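Local structure of acyl-CoA dehydrogenase domain protein Tcur3481 (Thermomonospora curvata, 6WY9) at residues T258-A261 and V262-L266; L309-V312 and H313-Q316. The protein probably acts as an acyl-CoA dehydrogenase, a flavoprotein oxidoreductase that uses FAD as its cofactor. One frame throughout, in Å; residues are numbered along the deposited sequence.

How the contacts relate
Going from the N terminus, the chain passes the mixed beta sheet and helix 215-248 before it reaches either contact. Contact 1 comes first, in the opening turns of helix 260-288. Contact 2 follows in the second half of helix 295-319. Both are local helix contacts, so neither closes a long loop. They lie in series and neither nest nor cross. Their centres are about 14 Å apart. The two helices meet directly where Q265 O packs 3.6 Å from R314 CD. Both also pack on helix 215-248, in the helical C-terminal domain of this acyl-CoA dehydrogenase family member. Contact 1 sits at the cofactor's adenine, and contact 2 lies deeper in the bundle.

Contact 1. Residues T258-A261 and V262-L266; sequences TFQA and VQHQL. With FDA (dihydroflavine-adenine dinucleotide), chain C.
Q260 and H264 lie side by side on the first turns of helix 260-288, with F259 as its N-cap residue. The CG of Q260 sits over one face of the H264 ring, toward the rim, in a CH-pi contact 3.9 Å from the ring centroid. With CG anti to the backbone N (chi1 -168°), the extended Q260 chain runs along this ring. Its amide is turned 47° from the imidazole plane. Beyond it, OE1 accepts from A261 N of the second subunit, and H264 NE2 bonds an acidic side chain of another protein's chain. F259 and V262 face the adenine of the bound cofactor. The amino group N6A lies over one face of the phenyl ring, 3.5 Å from F259 CE1. V262 CG2 approaches FDA N3A to 3.3 Å and also packs on F259 CB. Replacing F259 by an alanine would remove the ring and is likely to leave N6A without its aromatic cover. The backbone starts the helix with Q263 N to F259 O, 2.9 Å. Q265 NE2 bonds an acidic side chain of another protein's chain. A261 O takes two bonds from Q265, from opposite faces of the carbonyl plane: N at 3.1 Å, and NE2, also at 3.1 Å.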
# COMPACT_ATOMS: atom_id res chain seq x y z
N THR B 258 -7.69 20.17 9.41
CA THR B 258 -6.80 20.15 10.57
C THR B 258 -6.58 18.75 11.13
O THR B 258 -5.74 18.59 12.01
CB THR B 258 -7.35 21.00 11.73
OG1 THR B 258 -8.55 20.39 12.20
CG2 THR B 258 -7.64 22.46 11.28
N PHE B 259 -7.33 17.74 10.66
CA PHE B 259 -7.15 16.39 11.20
C PHE B 259 -5.88 15.79 10.64
O PHE B 259 -5.66 15.85 9.43
CB PHE B 259 -8.37 15.50 10.87
CG PHE B 259 -9.58 15.85 11.74
CD1 PHE B 259 -9.72 15.29 13.01
CD2 PHE B 259 -10.51 16.79 11.33
CE1 PHE B 259 -10.80 15.65 13.83
CE2 PHE B 259 -11.60 17.15 12.14
CZ PHE B 259 -11.73 16.59 13.38
N GLN B 260 -5.06 15.19 11.50
CA GLN B 260 -3.78 14.65 11.02
C GLN B 260 -3.96 13.61 9.92
O GLN B 260 -3.20 13.61 8.93
CB GLN B 260 -2.99 14.03 12.19
CG GLN B 260 -1.57 13.74 11.78
CD GLN B 260 -0.69 13.33 12.97
OE1 GLN B 260 -1.10 12.52 13.78
NE2 GLN B 260 0.50 13.88 13.04
N ALA B 261 -4.93 12.69 10.05
CA ALA B 261 -5.10 11.69 9.01
C ALA B 261 -5.48 12.34 7.68
O ALA B 261 -5.12 11.83 6.61
CB ALA B 261 -6.20 10.67 9.39
N VAL B 262 -6.28 13.41 7.74
CA VAL B 262 -6.61 14.15 6.52
C VAL B 262 -5.34 14.77 5.92
O VAL B 262 -5.04 14.61 4.73
CB VAL B 262 -7.69 15.20 6.82
CG1 VAL B 262 -7.90 16.17 5.63
CG2 VAL B 262 -9.03 14.49 7.18
N GLN B 263 -4.53 15.43 6.75
CA GLN B 263 -3.29 16.03 6.24
C GLN B 263 -2.39 14.97 5.62
O GLN B 263 -1.74 15.25 4.60
CB GLN B 263 -2.57 16.77 7.37
CG GLN B 263 -3.40 17.99 7.79
CD GLN B 263 -2.66 18.94 8.68
OE1 GLN B 263 -1.54 18.64 9.05
NE2 GLN B 263 -3.29 20.08 9.05
N HIS B 264 -2.37 13.75 6.19
CA HIS B 264 -1.47 12.71 5.69
C HIS B 264 -1.94 12.13 4.36
O HIS B 264 -1.09 11.79 3.51
CB HIS B 264 -1.27 11.61 6.76
CG HIS B 264 -0.37 12.08 7.88
ND1 HIS B 264 0.29 11.21 8.73
CD2 HIS B 264 0.03 13.32 8.24
CE1 HIS B 264 1.05 11.89 9.56
NE2 HIS B 264 0.92 13.18 9.28
N GLN B 265 -3.25 12.00 4.18
CA GLN B 265 -3.79 11.58 2.90
C GLN B 265 -3.50 12.63 1.85
O GLN B 265 -3.08 12.29 0.75
CB GLN B 265 -5.32 11.33 3.02
CG GLN B 265 -5.59 9.97 3.82
CD GLN B 265 -7.04 9.77 4.15
OE1 GLN B 265 -7.80 9.27 3.33
NE2 GLN B 265 -7.44 10.18 5.36
N LEU B 266 -3.68 13.92 2.19
CA LEU B 266 -3.32 14.98 1.25
C LEU B 266 -1.83 14.95 0.92
O LEU B 266 -1.44 15.19 -0.23
CB LEU B 266 -3.70 16.35 1.81
CG LEU B 266 -5.21 16.60 2.01
CD1 LEU B 266 -5.37 17.82 2.89
CD2 LEU B 266 -5.87 16.90 0.63
PA FDA C . -17.77 14.73 6.25
O1A FDA C . -17.61 16.09 5.64
O2A FDA C . -18.22 14.61 7.72
O5B FDA C . -16.25 13.99 6.26
C5B FDA C . -15.78 13.96 4.94
C4B FDA C . -14.45 13.20 4.96
O4B FDA C . -13.62 13.86 6.03
C3B FDA C . -14.58 11.77 5.51
O3B FDA C . -14.84 10.85 4.52
C2B FDA C . -13.18 11.52 6.03
O2B FDA C . -12.16 11.35 4.97
C1B FDA C . -12.80 12.87 6.72
N9A FDA C . -13.03 12.90 8.16
C8A FDA C . -14.21 13.24 8.86
N7A FDA C . -14.04 13.23 10.18
C5A FDA C . -12.73 12.87 10.36
C6A FDA C . -11.98 12.67 11.54
N6A FDA C . -12.53 12.84 12.76
N1A FDA C . -10.68 12.32 11.47
C2A FDA C . -10.20 12.16 10.20
N3A FDA C . -10.79 12.31 8.99
C4A FDA C . -12.07 12.68 9.12
N1 FDA C . -27.05 9.36 5.60
C2 FDA C . -28.31 9.25 6.22
O2 FDA C . -28.58 9.93 7.23
N3 FDA C . -29.20 8.34 5.64
C4 FDA C . -28.92 7.57 4.49
O4 FDA C . -29.78 6.82 4.04
C4X FDA C . -27.61 7.76 3.92
N5 FDA C . -27.26 7.03 2.78
C5X FDA C . -26.27 7.53 1.97
C6 FDA C . -26.15 7.14 0.69
C7 FDA C . -25.13 7.71 -0.11
C7M FDA C . -25.04 7.28 -1.46
C8 FDA C . -24.25 8.61 0.37
C8M FDA C . -23.18 9.19 -0.46
C9 FDA C . -24.35 8.99 1.70
C9A FDA C . -25.37 8.46 2.49
N10 FDA C . -25.48 8.83 3.84
C10 FDA C . -26.73 8.63 4.44
C1' FDA C . -24.60 9.90 4.37
C2' FDA C . -23.34 9.32 5.07
O2' FDA C . -23.66 8.77 6.25
C3' FDA C . -22.37 10.59 5.21
O3' FDA C . -21.88 10.99 3.95
C4' FDA C . -21.24 10.29 6.19
O4' FDA C . -21.80 10.22 7.45
C5' FDA C . -20.16 11.39 6.02
O5' FDA C . -20.74 12.62 6.37
P FDA C . -20.26 13.76 5.30
O1P FDA C . -20.67 13.26 4.00
O2P FDA C . -20.80 15.09 5.81
O3P FDA C . -18.60 13.81 5.26

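Contact 2. Residues L309-V312 and H313-Q316; sequences LNVV and HRTQ
V311 and T315 meet one turn apart on helix 295-319, a regular alpha-helical run whose i to i+4 neighbours pack along its sides. In this buried part V311 CG1 comes within 4.1 Å of T315 CG2, and both residues press on helix 215-248. L309 and H313 pack on another side, pointing the same way. L309 CG lies 3.8 Å from H313 CD2, and the imidazole turns this edge to L309 O, which lies in the ring plane. F334 meets this imidazole edge-to-face. The looser side belongs to N310 and R314, both partly exposed. Here the long arginine chain lies across the asparagine, with N310 CB 3.8 Å from R314 NH1 and the amide and guanidinium planes 70° apart. Their polar ends turn elsewhere: R314 NH1 forms a salt bridge with E272, N310 ND2 bonds the same carboxylate, and N310 OD1 bonds a basic side chain of another protein's chain. Near the C-terminal end, a water links V312, T315 and Q316, whose NE2 bonds G323 O. The T315 torsion (chi1 56°) turns OG1 back toward the preceding turn, where it donates to the water at 2.7 Å. The water donates to V312 O and Q316 OE1, each at 2.9 Å.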
# COMPACT_ATOMS: atom_id res chain seq x y z
N LEU B 309 -4.25 7.03 -9.93
CA LEU B 309 -5.46 6.39 -9.44
C LEU B 309 -5.56 6.49 -7.94
O LEU B 309 -6.66 6.71 -7.41
CB LEU B 309 -5.52 4.92 -9.86
CG LEU B 309 -6.87 4.25 -9.62
CD1 LEU B 309 -7.99 5.13 -10.33
CD2 LEU B 309 -6.80 2.86 -10.18
N ASN B 310 -4.44 6.33 -7.21
CA ASN B 310 -4.51 6.54 -5.76
C ASN B 310 -5.01 7.95 -5.43
O ASN B 310 -5.85 8.12 -4.55
CB ASN B 310 -3.15 6.36 -5.07
CG ASN B 310 -2.67 4.94 -5.06
OD1 ASN B 310 -3.43 3.96 -5.25
ND2 ASN B 310 -1.39 4.81 -4.75
N VAL B 311 -4.45 8.97 -6.09
CA VAL B 311 -4.86 10.34 -5.77
C VAL B 311 -6.38 10.49 -5.90
O VAL B 311 -7.04 10.98 -4.98
CB VAL B 311 -4.13 11.38 -6.65
CG1 VAL B 311 -4.79 12.84 -6.43
CG2 VAL B 311 -2.58 11.38 -6.38
N VAL B 312 -6.95 10.10 -7.05
CA VAL B 312 -8.40 10.37 -7.23
C VAL B 312 -9.27 9.49 -6.32
O VAL B 312 -10.39 9.89 -6.01
CB VAL B 312 -8.86 10.25 -8.70
CG1 VAL B 312 -8.13 11.34 -9.60
CG2 VAL B 312 -8.70 8.80 -9.29
N HIS B 313 -8.81 8.30 -5.89
CA HIS B 313 -9.53 7.61 -4.82
C HIS B 313 -9.45 8.37 -3.50
O HIS B 313 -10.44 8.43 -2.74
CB HIS B 313 -8.98 6.18 -4.64
CG HIS B 313 -9.63 5.17 -5.54
ND1 HIS B 313 -10.84 4.57 -5.23
CD2 HIS B 313 -9.29 4.73 -6.78
CE1 HIS B 313 -11.17 3.73 -6.21
NE2 HIS B 313 -10.24 3.79 -7.14
N ARG B 314 -8.27 8.90 -3.16
CA ARG B 314 -8.19 9.63 -1.89
C ARG B 314 -9.06 10.89 -1.95
O ARG B 314 -9.73 11.22 -0.97
CB ARG B 314 -6.74 10.01 -1.53
CG ARG B 314 -5.82 8.80 -1.24
CD ARG B 314 -4.57 9.19 -0.42
NE ARG B 314 -3.52 8.17 -0.56
CZ ARG B 314 -2.68 8.15 -1.58
NH1 ARG B 314 -2.80 9.11 -2.51
NH2 ARG B 314 -1.73 7.21 -1.66
N THR B 315 -9.08 11.59 -3.09
CA THR B 315 -9.85 12.84 -3.12
C THR B 315 -11.36 12.55 -3.12
O THR B 315 -12.14 13.36 -2.62
CB THR B 315 -9.42 13.74 -4.31
OG1 THR B 315 -9.55 13.04 -5.54
CG2 THR B 315 -7.94 14.26 -4.16
N GLN B 316 -11.79 11.38 -3.63
CA GLN B 316 -13.19 10.99 -3.40
C GLN B 316 -13.46 10.78 -1.92
O GLN B 316 -14.42 11.33 -1.36
CB GLN B 316 -13.54 9.71 -4.15
CG GLN B 316 -13.78 9.86 -5.64
CD GLN B 316 -14.76 10.97 -5.98
OE1 GLN B 316 -14.38 11.90 -6.71
NE2 GLN B 316 -16.03 10.87 -5.50
O HOH W 1 -11.58 12.29 -7.14